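Local structure of pilin (Clostridioides difficile, 6T8S) at residues S18-Y23 / L101-E106; G68-I73 / L79-G84; I11-V16 / S97-S102. The protein is the major type IV pilin PilA1, the subunit that probably polymerises into the surface fibres known as type IV pili. One frame throughout, in Å; residues are numbered along the deposited sequence. Where two conformers were deposited one is given.

Contact 1: S18-Y23 / L101-E106; sequences SVESDY and LSDIGE
E20 and Y23 of the long helix 9-37, the spine of the type IV pilin fold, meet D103 and I104 at the C-terminal end of helix 94-104. The contact is small and partly buried. It has a polar half and an apolar half.

In the polar half two acids face each other. E20 OE2 lies 2.5 Å from D103 OD2. E20 OE1 is also near, 3.0 Å from the same D103 OD2. The carboxylate planes stand 84° apart, and the two side chains cross at about a right angle. E20 reaches across because its chain is extended beyond CG, with CD anti to CA (chi2 174°). Two acid oxygens at such a distance suggest that one group carries a proton, though its position is not known. D103 OD2 also forms a salt bridge with K99, one helical turn earlier. That positive charge would be expected to ease the crowding of negative charge here.

In the apolar half I104 is the central piece. Its CD1 lies over one face of the Y23 ring, 4.5 Å from Y23 CD2. The same methyl also touches the E20 chain, 4.4 Å from E20 CG. I104 CD1 thus meets both residues of helix 9-37 that carry the contact. The far end of the tyrosine is anchored elsewhere: its hydroxyl is hydrogen-bonded to V136 O in strand 128-138. The Y23 side chain also packs on I135 and L137 of that strand, so it lies between I104 and the sheet.

Helix 94-104 ends directly after I104. G105 leaves helical geometry with a positive phi of 87°, while G105 N is still hydrogen-bonded to L101 O at 2.8 Å.

Contact 2: G68-I73 / L79-G84; sequences GKYKLI and LVLQIG
L79 lies near the start of the second strand of a beta hairpin, in which strands 70-75 and 78-83 run antiparallel within the pilin sheet. Its CD1 reaches back over the neighbouring strand to the L72 CB and the I73 carbonyl. The L79 side chain also packs on A30 of helix 9-37. V80 forms a hydrogen-bonded pair with I73: I73 N donates to V80 O at 3.0 Å, and V80 N to I73 O at 2.9 Å.

L81 faces L72 in a non-hydrogen-bonded pair. Its methyls also lean on the Y70 ring, with L81 CD1 3.8 Å from Y70 CD1. Q82 pairs with K71 through two backbone bonds. Q82 CG is anti to the backbone N (chi1 174°) and the chain is extended, which brings it alongside K71, pointing the same way. Q82 OE1 comes against the I73 methyls, while Q82 NE2 donates to G84 O at 2.9 Å, almost in the plane of its own amide. This bond fixes the rotation of the amide.

I83 sits on the same face as L81. Its CG1 meets the edge of the Y70 ring, 3.9 Å from Y70 CE1, and the side chain also packs on V19 of helix 9-37. At G84 the backbones close up, with G68 CA 3.6 Å from G84 CA. G84 N donates to K69 O at 2.8 Å, and a water donates to both K69 O and G84 O.

Contact 3: I11-V16 / S97-S102; sequences INKAKV and SAKLLS
V16 and K99 bury the most surface where helix 9-37 of the pilin domain packs against helix 94-104. The segment axes come within 9.5 Å and are inclined by 36°, both running in broadly the same direction.

V16 is the apolar centre. Its CG1, placed anti to the backbone N (chi1 161°), points into the other helix. V16 CG1 lies 3.6 Å from K99 CG and 3.9 Å from L100 CD1. The same methyl also packs against the backbone of helix 94-104 at L100 N. L100 in turn reaches I109 of strand 109-110, which carries the packing on to the sheet.

K99 slides past V16 in the opposite direction and runs on toward K13. Here the two lysine chains cross at a slant, with K13 CG 3.5 Å from K99 CD. K99 CE also rests near the K13 carbonyl, 3.6 Å from K13 O. The last bend of K99 (chi4 60°) turns its ammonium, which forms a salt bridge with D103 OD2 one turn further along its own helix.

No hydrogen bond joins the two segments. The lysines K13 and K99 meet through methylene groups, their NZ atoms 5.9 Å apart. The contact is therefore apolar in kind, even though half its side chains are charged, and the acid on D103 probably offsets some of the like charge.

In the fold
Contacts 1 and 3 are two levels of one helix-helix interface, between helix 9-37 and helix 94-104. Their centres are 8 Å apart, and they share L101 and S102. E20 of contact 1 also packs on K99 and L100 of contact 3. Contact 2 is the hairpin that meets a neighbouring face of helix 9-37 at 18-23, its centre 14 Å from that of contact 1. D22 OD2 and Y70 OH, 2.6 Å apart, are probably hydrogen-bonded, and V19 CG1 packs on I83 CD1 at 4.0 Å. Contact 2 does not touch contact 3; their nearest atoms are about 7 Å apart. Helix 9-37 contributes to contacts 1 and 3 and, through V19 and D22, borders contact 2.

Contact 1: S18-Y23 / L101-E106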
ATOM      1  N   SER A  18      -7.807  -2.473  -8.825  1.00 18.39           N
ATOM      2  CA  SER A  18      -8.535  -2.178  -7.567  1.00 19.48           C
ATOM      3  C   SER A  18      -7.584  -1.649  -6.484  1.00 19.36           C
ATOM      4  O   SER A  18      -7.915  -0.659  -5.816  1.00 18.96           O
ATOM      5  CB  SER A  18      -9.310  -3.380  -7.115  1.00 20.90           C
ATOM      6  OG  SER A  18     -10.088  -3.061  -5.989  1.00 23.19           O
ATOM      7  N   VAL A  19      -6.412  -2.253  -6.335  1.00 19.73           N
ATOM      8  CA  VAL A  19      -5.385  -1.760  -5.381  1.00 19.08           C
ATOM      9  C   VAL A  19      -4.916  -0.365  -5.809  1.00 18.94           C
ATOM     10  O   VAL A  19      -4.784   0.523  -4.945  1.00 19.48           O
ATOM     11  CB  VAL A  19      -4.218  -2.754  -5.269  1.00 20.75           C
ATOM     12  CG1 VAL A  19      -3.089  -2.178  -4.428  1.00 21.74           C
ATOM     13  CG2 VAL A  19      -4.714  -4.083  -4.713  1.00 21.71           C
ATOM     14  N   GLU A  20      -4.702  -0.148  -7.101  1.00 18.17           N
ATOM     15  CA  GLU A  20      -4.286   1.179  -7.631  1.00 19.07           C
ATOM     16  C   GLU A  20      -5.340   2.233  -7.270  1.00 19.51           C
ATOM     17  O   GLU A  20      -4.952   3.352  -6.897  1.00 19.99           O
ATOM     18  CB  GLU A  20      -4.119   1.123  -9.146  1.00 19.57           C
ATOM     19  CG  GLU A  20      -2.991   0.241  -9.609  1.00 19.75           C
ATOM     20  CD  GLU A  20      -2.924   0.078 -11.112  1.00 20.19           C
ATOM     21  OE1 GLU A  20      -3.637   0.817 -11.833  1.00 19.85           O
ATOM     22  OE2 GLU A  20      -2.126  -0.760 -11.566  1.00 20.18           O
ATOM     23  N   SER A  21      -6.629   1.910  -7.406  1.00 19.59           N
ATOM     24  CA  SER A  21      -7.739   2.853  -7.082  1.00 19.49           C
ATOM     25  C   SER A  21      -7.738   3.165  -5.577  1.00 19.42           C
ATOM     26  O   SER A  21      -7.848   4.347  -5.181  1.00 19.85           O
ATOM     27  CB  SER A  21      -9.071   2.319  -7.536  1.00 20.10           C
ATOM     28  OG  SER A  21     -10.115   3.242  -7.245  1.00 20.37           O
ATOM     29  N   ASP A  22      -7.596   2.137  -4.744  1.00 19.45           N
ATOM     30  CA  ASP A  22      -7.470   2.312  -3.273  1.00 19.63           C
ATOM     31  C   ASP A  22      -6.256   3.193  -2.969  1.00 19.25           C
ATOM     32  O   ASP A  22      -6.392   4.105  -2.146  1.00 20.05           O
ATOM     33  CB  ASP A  22      -7.396   0.958  -2.562  1.00 19.48           C
ATOM     34  CG  ASP A  22      -8.684   0.158  -2.597  1.00 22.09           C
ATOM     35  OD1 ASP A  22      -9.749   0.743  -2.946  1.00 20.45           O
ATOM     36  OD2 ASP A  22      -8.621  -1.052  -2.261  1.00 20.64           O
ATOM     37  N   TYR A  23      -5.111   2.917  -3.584  1.00 19.99           N
ATOM     38  CA  TYR A  23      -3.850   3.675  -3.387  1.00 20.77           C
ATOM     39  C   TYR A  23      -4.099   5.170  -3.654  1.00 20.55           C
ATOM     40  O   TYR A  23      -3.707   6.024  -2.845  1.00 20.39           O
ATOM     41  CB  TYR A  23      -2.758   3.093  -4.287  1.00 21.46           C
ATOM     42  CG  TYR A  23      -1.507   3.926  -4.352  1.00 22.87           C
ATOM     43  CD1 TYR A  23      -0.574   3.807  -3.346  1.00 23.85           C
ATOM     44  CD2 TYR A  23      -1.262   4.826  -5.377  1.00 26.59           C
ATOM     45  CE1 TYR A  23       0.582   4.562  -3.345  1.00 26.90           C
ATOM     46  CE2 TYR A  23      -0.088   5.577  -5.405  1.00 28.30           C
ATOM     47  CZ  TYR A  23       0.831   5.444  -4.374  1.00 27.20           C
ATOM     48  OH  TYR A  23       2.006   6.140  -4.296  1.00 32.46           O
ATOM     49  N   LEU A 101       3.629  -2.136 -11.440  0.70 22.54           N
ATOM     50  CA  LEU A 101       4.838  -1.299 -11.661  0.70 22.22           C
ATOM     51  C   LEU A 101       4.651  -0.376 -12.871  0.70 22.29           C
ATOM     52  O   LEU A 101       5.082   0.780 -12.798  0.70 23.59           O
ATOM     53  CB  LEU A 101       6.058  -2.207 -11.830  0.70 23.10           C
ATOM     54  CG  LEU A 101       6.617  -2.746 -10.521  0.70 22.99           C
ATOM     55  CD1 LEU A 101       7.521  -3.944 -10.773  0.70 23.25           C
ATOM     56  CD2 LEU A 101       7.367  -1.647  -9.780  0.70 24.57           C
ATOM     57  N   SER A 102       4.043  -0.862 -13.948  1.00 21.46           N
ATOM     58  CA  SER A 102       3.775  -0.035 -15.153  1.00 22.63           C
ATOM     59  C   SER A 102       2.890   1.154 -14.765  1.00 23.24           C
ATOM     60  O   SER A 102       3.064   2.242 -15.323  1.00 23.72           O
ATOM     61  CB  SER A 102       3.134  -0.836 -16.250  1.00 23.51           C
ATOM     62  OG  SER A 102       4.069  -1.731 -16.806  1.00 25.24           O
ATOM     63  N   ASP A 103       1.954   0.942 -13.841  1.00 22.46           N
ATOM     64  CA  ASP A 103       0.919   1.954 -13.523  1.00 21.94           C
ATOM     65  C   ASP A 103       1.433   2.948 -12.481  1.00 21.52           C
ATOM     66  O   ASP A 103       1.100   4.136 -12.608  1.00 22.41           O
ATOM     67  CB  ASP A 103      -0.392   1.273 -13.133  1.00 21.64           C
ATOM     68  CG  ASP A 103      -1.106   0.602 -14.290  1.00 23.19           C
ATOM     69  OD1 ASP A 103      -0.868   1.015 -15.459  1.00 21.88           O
ATOM     70  OD2 ASP A 103      -1.887  -0.346 -14.017  1.00 21.31           O
ATOM     71  N   ILE A 104       2.190   2.492 -11.479  1.00 20.05           N
ATOM     72  CA  ILE A 104       2.635   3.309 -10.320  1.00 21.24           C
ATOM     73  C   ILE A 104       4.060   3.844 -10.572  1.00 20.53           C
ATOM     74  O   ILE A 104       4.359   4.941 -10.056  1.00 20.88           O
ATOM     75  CB  ILE A 104       2.486   2.487  -9.022  1.00 22.57           C
ATOM     76  CG1 ILE A 104       0.999   2.320  -8.689  1.00 24.64           C
ATOM     77  CG2 ILE A 104       3.274   3.078  -7.858  1.00 22.26           C
ATOM     78  CD1 ILE A 104       0.722   1.407  -7.522  1.00 25.36           C
ATOM     79  N   GLY A 105       4.891   3.084 -11.280  1.00 19.11           N
ATOM     80  CA  GLY A 105       6.280   3.458 -11.603  1.00 19.78           C
ATOM     81  C   GLY A 105       7.251   3.053 -10.511  1.00 20.55           C
ATOM     82  O   GLY A 105       6.851   2.331  -9.586  1.00 20.94           O
ATOM     83  N   GLU A 106       8.503   3.494 -10.627  1.00 21.53           N
ATOM     84  CA  GLU A 106       9.636   2.994  -9.808  1.00 21.53           C
ATOM     85  C   GLU A 106       9.688   3.654  -8.421  1.00 21.66           C
ATOM     86  O   GLU A 106       9.057   4.714  -8.196  1.00 21.41           O
ATOM     87  CB  GLU A 106      10.961   3.250 -10.532  1.00 21.82           C
ATOM     88  CG  GLU A 106      11.354   4.715 -10.561  1.00 22.06           C
ATOM     89  CD  GLU A 106      12.818   4.978 -10.879  1.00 23.28           C
ATOM     90  OE1 GLU A 106      13.576   3.994 -11.071  1.00 25.39           O
ATOM     91  OE2 GLU A 106      13.178   6.166 -11.004  1.00 25.32           O
TER

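Contact 2: G68-I73 / L79-G84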
ATOM      1  N   GLY A  68      -4.925  -9.093   1.900  1.00 22.67           N
ATOM      2  CA  GLY A  68      -4.226  -8.353   2.965  1.00 22.91           C
ATOM      3  C   GLY A  68      -4.962  -7.105   3.416  1.00 24.44           C
ATOM      4  O   GLY A  68      -5.536  -6.378   2.569  1.00 24.21           O
ATOM      5  N   LYS A  69      -4.975  -6.856   4.722  1.00 23.52           N
ATOM      6  CA  LYS A  69      -5.577  -5.629   5.303  1.00 24.37           C
ATOM      7  C   LYS A  69      -4.636  -4.445   5.072  1.00 23.54           C
ATOM      8  O   LYS A  69      -3.407  -4.626   5.060  1.00 22.29           O
ATOM      9  CB  LYS A  69      -5.818  -5.795   6.803  1.00 28.25           C
ATOM     10  CG  LYS A  69      -7.031  -6.637   7.171  1.00 34.44           C
ATOM     11  CD  LYS A  69      -7.182  -6.814   8.666  1.00 39.23           C
ATOM     12  CE  LYS A  69      -8.037  -8.009   9.030  1.00 45.00           C
ATOM     13  NZ  LYS A  69      -8.325  -8.033  10.483  1.00 48.55           N
ATOM     14  N   TYR A  70      -5.194  -3.249   4.925  1.00 22.32           N
ATOM     15  CA  TYR A  70      -4.402  -2.011   4.768  1.00 21.71           C
ATOM     16  C   TYR A  70      -4.040  -1.471   6.156  1.00 21.19           C
ATOM     17  O   TYR A  70      -4.860  -1.588   7.092  1.00 22.69           O
ATOM     18  CB  TYR A  70      -5.196  -0.949   4.002  1.00 21.81           C
ATOM     19  CG  TYR A  70      -5.481  -1.241   2.549  1.00 20.93           C
ATOM     20  CD1 TYR A  70      -4.453  -1.387   1.633  1.00 20.46           C
ATOM     21  CD2 TYR A  70      -6.782  -1.291   2.067  1.00 21.63           C
ATOM     22  CE1 TYR A  70      -4.704  -1.617   0.290  1.00 20.40           C
ATOM     23  CE2 TYR A  70      -7.051  -1.513   0.724  1.00 21.14           C
ATOM     24  CZ  TYR A  70      -6.009  -1.669  -0.172  1.00 20.56           C
ATOM     25  OH  TYR A  70      -6.243  -1.887  -1.501  1.00 21.63           O
ATOM     26  N   LYS A  71      -2.872  -0.842   6.267  1.00 20.77           N
ATOM     27  CA  LYS A  71      -2.555   0.088   7.384  1.00 21.58           C
ATOM     28  C   LYS A  71      -1.521   1.106   6.901  1.00 19.60           C
ATOM     29  O   LYS A  71      -0.952   0.906   5.814  1.00 20.26           O
ATOM     30  CB  LYS A  71      -2.132  -0.690   8.641  1.00 23.24           C
ATOM     31  CG  LYS A  71      -0.766  -1.340   8.622  1.00 25.41           C
ATOM     32  CD  LYS A  71      -0.395  -1.969   9.992  1.00 25.10           C
ATOM     33  CE  LYS A  71       0.143  -0.973  11.000  1.00 25.50           C
ATOM     34  NZ  LYS A  71       0.430  -1.567  12.334  1.00 25.96           N
ATOM     35  N   LEU A  72      -1.322   2.170   7.674  1.00 19.81           N
ATOM     36  CA  LEU A  72      -0.373   3.258   7.358  1.00 20.58           C
ATOM     37  C   LEU A  72       0.780   3.199   8.358  1.00 20.84           C
ATOM     38  O   LEU A  72       0.489   3.158   9.574  1.00 20.95           O
ATOM     39  CB  LEU A  72      -1.097   4.604   7.452  1.00 22.03           C
ATOM     40  CG  LEU A  72      -2.164   4.850   6.388  1.00 22.96           C
ATOM     41  CD1 LEU A  72      -2.903   6.142   6.670  1.00 23.34           C
ATOM     42  CD2 LEU A  72      -1.550   4.889   5.008  1.00 23.77           C
ATOM     43  N   ILE A  73       2.009   3.190   7.846  1.00 21.64           N
ATOM     44  CA  ILE A  73       3.253   3.173   8.659  1.00 23.34           C
ATOM     45  C   ILE A  73       4.196   4.279   8.181  1.00 26.26           C
ATOM     46  O   ILE A  73       4.158   4.684   6.993  1.00 24.68           O
ATOM     47  CB  ILE A  73       3.928   1.790   8.643  1.00 22.53           C
ATOM     48  CG1 ILE A  73       4.484   1.431   7.264  1.00 21.82           C
ATOM     49  CG2 ILE A  73       2.972   0.738   9.207  1.00 23.58           C
ATOM     50  CD1 ILE A  73       5.274   0.134   7.221  1.00 22.02           C
ATOM     51  N   LEU A  79       5.716   8.208   4.319  1.00 26.01           N
ATOM     52  CA  LEU A  79       4.434   7.514   4.602  1.00 23.81           C
ATOM     53  C   LEU A  79       4.288   6.345   3.635  1.00 23.49           C
ATOM     54  O   LEU A  79       4.423   6.560   2.415  1.00 22.55           O
ATOM     55  CB  LEU A  79       3.240   8.457   4.445  1.00 25.48           C
ATOM     56  CG  LEU A  79       1.888   7.791   4.687  1.00 24.44           C
ATOM     57  CD1 LEU A  79       1.790   7.274   6.113  1.00 26.03           C
ATOM     58  CD2 LEU A  79       0.741   8.736   4.383  1.00 26.78           C
ATOM     59  N   VAL A  80       3.975   5.164   4.172  1.00 21.75           N
ATOM     60  CA  VAL A  80       3.917   3.895   3.396  1.00 20.87           C
ATOM     61  C   VAL A  80       2.559   3.237   3.646  1.00 20.47           C
ATOM     62  O   VAL A  80       2.119   3.136   4.814  1.00 20.72           O
ATOM     63  CB  VAL A  80       5.089   2.971   3.775  1.00 21.34           C
ATOM     64  CG1 VAL A  80       4.965   1.599   3.134  1.00 22.52           C
ATOM     65  CG2 VAL A  80       6.424   3.616   3.428  1.00 22.99           C
ATOM     66  N   LEU A  81       1.916   2.796   2.570  1.00 19.53           N
ATOM     67  CA  LEU A  81       0.718   1.945   2.644  1.00 18.84           C
ATOM     68  C   LEU A  81       1.207   0.497   2.758  1.00 19.24           C
ATOM     69  O   LEU A  81       1.845  -0.006   1.818  1.00 18.67           O
ATOM     70  CB  LEU A  81      -0.144   2.159   1.395  1.00 19.70           C
ATOM     71  CG  LEU A  81      -1.407   1.307   1.330  1.00 19.26           C
ATOM     72  CD1 LEU A  81      -2.378   1.668   2.444  1.00 20.01           C
ATOM     73  CD2 LEU A  81      -2.068   1.429  -0.043  1.00 20.16           C
ATOM     74  N   GLN A  82       0.966  -0.118   3.911  1.00 19.44           N
ATOM     75  CA  GLN A  82       1.211  -1.557   4.131  1.00 18.16           C
ATOM     76  C   GLN A  82      -0.031  -2.317   3.683  1.00 18.68           C
ATOM     77  O   GLN A  82      -1.169  -1.918   4.036  1.00 20.26           O
ATOM     78  CB  GLN A  82       1.547  -1.805   5.607  1.00 18.90           C
ATOM     79  CG  GLN A  82       1.675  -3.291   5.952  1.00 19.87           C
ATOM     80  CD  GLN A  82       2.081  -3.491   7.398  1.00 20.17           C
ATOM     81  OE1 GLN A  82       2.798  -2.671   7.965  1.00 21.61           O
ATOM     82  NE2 GLN A  82       1.616  -4.575   8.006  1.00 20.35           N
ATOM     83  N   ILE A  83       0.179  -3.381   2.916  1.00 19.94           N
ATOM     84  CA  ILE A  83      -0.904  -4.272   2.432  1.00 18.56           C
ATOM     85  C   ILE A  83      -0.594  -5.672   2.967  1.00 18.89           C
ATOM     86  O   ILE A  83       0.323  -6.311   2.451  1.00 18.89           O
ATOM     87  CB  ILE A  83      -1.016  -4.236   0.899  1.00 18.58           C
ATOM     88  CG1 ILE A  83      -0.972  -2.803   0.358  1.00 19.90           C
ATOM     89  CG2 ILE A  83      -2.266  -4.986   0.447  1.00 19.34           C
ATOM     90  CD1 ILE A  83      -0.953  -2.721  -1.142  1.00 21.71           C
ATOM     91  N   GLY A  84      -1.349  -6.093   3.970  1.00 19.99           N
ATOM     92  CA  GLY A  84      -1.178  -7.405   4.610  1.00 20.43           C
ATOM     93  C   GLY A  84      -0.739  -7.270   6.047  1.00 21.63           C
ATOM     94  O   GLY A  84      -0.240  -6.203   6.453  1.00 22.27           O
TER
HETATM   95  O   HOH W   1      -1.784  -4.123   7.043  1.00116.35           O

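Contact 3: I11-V16 / S97-S102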
ATOM      1  N   ILE A  11      -9.263 -11.128 -14.656  1.00 30.53           N
ATOM      2  CA  ILE A  11      -9.619 -10.997 -13.211  1.00 30.54           C
ATOM      3  C   ILE A  11      -8.378 -10.511 -12.445  1.00 26.04           C
ATOM      4  O   ILE A  11      -8.517  -9.577 -11.639  1.00 26.70           O
ATOM      5  CB  ILE A  11     -10.168 -12.324 -12.646  1.00 33.24           C
ATOM      6  CG1 ILE A  11     -11.514 -12.705 -13.278  1.00 37.61           C
ATOM      7  CG2 ILE A  11     -10.249 -12.279 -11.128  1.00 33.25           C
ATOM      8  CD1 ILE A  11     -12.644 -11.739 -13.004  1.00 40.15           C
ATOM      9  N   ASN A  12      -7.212 -11.109 -12.698  1.00 25.37           N
ATOM     10  CA  ASN A  12      -5.956 -10.796 -11.960  1.00 24.58           C
ATOM     11  C   ASN A  12      -5.552  -9.341 -12.233  1.00 22.84           C
ATOM     12  O   ASN A  12      -5.142  -8.659 -11.283  1.00 22.40           O
ATOM     13  CB  ASN A  12      -4.832 -11.792 -12.272  1.00 25.41           C
ATOM     14  CG  ASN A  12      -4.964 -13.072 -11.467  1.00 27.06           C
ATOM     15  OD1 ASN A  12      -5.890 -13.209 -10.672  1.00 27.37           O
ATOM     16  ND2 ASN A  12      -4.032 -13.997 -11.630  1.00 27.81           N
ATOM     17  N   LYS A  13      -5.676  -8.885 -13.477  1.00 22.76           N
ATOM     18  CA  LYS A  13      -5.357  -7.488 -13.879  1.00 25.55           C
ATOM     19  C   LYS A  13      -6.325  -6.535 -13.157  1.00 23.05           C
ATOM     20  O   LYS A  13      -5.882  -5.479 -12.702  1.00 20.82           O
ATOM     21  CB  LYS A  13      -5.392  -7.385 -15.412  1.00 30.55           C
ATOM     22  CG  LYS A  13      -5.586  -5.985 -15.984  1.00 38.10           C
ATOM     23  CD  LYS A  13      -5.740  -5.944 -17.506  1.00 44.19           C
ATOM     24  CE  LYS A  13      -6.284  -4.624 -18.024  1.00 46.00           C
ATOM     25  NZ  LYS A  13      -7.276  -4.829 -19.111  1.00 48.86           N
ATOM     26  N   ALA A  14      -7.609  -6.884 -13.026  1.00 22.39           N
ATOM     27  CA  ALA A  14      -8.612  -6.008 -12.375  1.00 22.60           C
ATOM     28  C   ALA A  14      -8.352  -5.942 -10.862  1.00 21.54           C
ATOM     29  O   ALA A  14      -8.513  -4.868 -10.273  1.00 21.19           O
ATOM     30  CB  ALA A  14     -10.010  -6.486 -12.701  1.00 22.95           C
ATOM     31  N   LYS A  15      -7.883  -7.028 -10.234  1.00 22.10           N
ATOM     32  CA  LYS A  15      -7.525  -6.986  -8.785  1.00 21.80           C
ATOM     33  C   LYS A  15      -6.397  -5.968  -8.560  1.00 20.83           C
ATOM     34  O   LYS A  15      -6.451  -5.201  -7.578  1.00 19.44           O
ATOM     35  CB  LYS A  15      -7.099  -8.374  -8.311  1.00 24.25           C
ATOM     36  CG  LYS A  15      -8.243  -9.363  -8.216  1.00 27.77           C
ATOM     37  CD  LYS A  15      -7.810 -10.728  -7.764  1.00 31.04           C
ATOM     38  CE  LYS A  15      -8.984 -11.570  -7.319  1.00 35.25           C
ATOM     39  NZ  LYS A  15      -8.572 -12.973  -7.116  1.00 39.66           N
ATOM     40  N   VAL A  16      -5.392  -5.980  -9.430  1.00 20.78           N
ATOM     41  CA  VAL A  16      -4.279  -4.984  -9.396  1.00 19.24           C
ATOM     42  C   VAL A  16      -4.866  -3.576  -9.569  1.00 19.29           C
ATOM     43  O   VAL A  16      -4.491  -2.675  -8.801  1.00 18.45           O
ATOM     44  CB  VAL A  16      -3.209  -5.330 -10.449  1.00 21.73           C
ATOM     45  CG1 VAL A  16      -2.311  -4.155 -10.781  1.00 22.81           C
ATOM     46  CG2 VAL A  16      -2.386  -6.527  -9.987  1.00 22.55           C
ATOM     47  N   SER A  97       2.466  -8.136 -10.995  1.00 19.65           N
ATOM     48  CA  SER A  97       3.597  -7.269 -10.577  1.00 20.34           C
ATOM     49  C   SER A  97       3.930  -6.278 -11.694  1.00 20.25           C
ATOM     50  O   SER A  97       4.120  -5.064 -11.399  1.00 20.95           O
ATOM     51  CB  SER A  97       4.798  -8.100 -10.181  1.00 19.52           C
ATOM     52  OG  SER A  97       4.495  -8.844  -9.024  1.00 20.45           O
ATOM     53  N   ALA A  98       4.004  -6.774 -12.930  1.00 20.60           N
ATOM     54  CA  ALA A  98       4.325  -5.983 -14.137  1.00 21.91           C
ATOM     55  C   ALA A  98       3.306  -4.850 -14.298  1.00 19.98           C
ATOM     56  O   ALA A  98       3.722  -3.693 -14.544  1.00 20.35           O
ATOM     57  CB  ALA A  98       4.366  -6.883 -15.347  1.00 24.09           C
ATOM     58  N   LYS A  99       2.018  -5.147 -14.141  1.00 20.59           N
ATOM     59  CA  LYS A  99       0.972  -4.108 -14.314  1.00 21.38           C
ATOM     60  C   LYS A  99       1.101  -3.062 -13.203  1.00 20.36           C
ATOM     61  O   LYS A  99       1.048  -1.838 -13.493  1.00 20.52           O
ATOM     62  CB  LYS A  99      -0.437  -4.707 -14.305  1.00 21.90           C
ATOM     63  CG  LYS A  99      -1.525  -3.644 -14.280  1.00 21.50           C
ATOM     64  CD  LYS A  99      -2.900  -4.154 -14.594  1.00 22.55           C
ATOM     65  CE  LYS A  99      -3.955  -3.067 -14.528  1.00 22.97           C
ATOM     66  NZ  LYS A  99      -3.690  -1.954 -15.479  1.00 22.42           N
ATOM     67  N   LEU A 100       1.222  -3.512 -11.955  1.00 20.21           N
ATOM     68  CA  LEU A 100       1.303  -2.599 -10.790  1.00 21.84           C
ATOM     69  C   LEU A 100       2.469  -1.625 -11.019  1.00 21.22           C
ATOM     70  O   LEU A 100       2.284  -0.394 -10.867  1.00 19.98           O
ATOM     71  CB  LEU A 100       1.433  -3.459  -9.526  1.00 22.69           C
ATOM     72  CG  LEU A 100       1.197  -2.764  -8.196  1.00 25.05           C
ATOM     73  CD1 LEU A 100      -0.246  -2.297  -8.058  1.00 24.28           C
ATOM     74  CD2 LEU A 100       1.567  -3.709  -7.059  1.00 24.77           C
ATOM     75  N   LEU A 101       3.629  -2.136 -11.440  0.70 22.54           N
ATOM     76  CA  LEU A 101       4.838  -1.299 -11.661  0.70 22.22           C
ATOM     77  C   LEU A 101       4.651  -0.376 -12.871  0.70 22.29           C
ATOM     78  O   LEU A 101       5.082   0.780 -12.798  0.70 23.59           O
ATOM     79  CB  LEU A 101       6.058  -2.207 -11.830  0.70 23.10           C
ATOM     80  CG  LEU A 101       6.617  -2.746 -10.521  0.70 22.99           C
ATOM     81  CD1 LEU A 101       7.521  -3.944 -10.773  0.70 23.25           C
ATOM     82  CD2 LEU A 101       7.367  -1.647  -9.780  0.70 24.57           C
ATOM     83  N   SER A 102       4.043  -0.862 -13.948  1.00 21.46           N
ATOM     84  CA  SER A 102       3.775  -0.035 -15.153  1.00 22.63           C
ATOM     85  C   SER A 102       2.890   1.154 -14.765  1.00 23.24           C
ATOM     86  O   SER A 102       3.064   2.242 -15.323  1.00 23.72           O
ATOM     87  CB  SER A 102       3.134  -0.836 -16.250  1.00 23.51           C
ATOM     88  OG  SER A 102       4.069  -1.731 -16.806  1.00 25.24           O
TER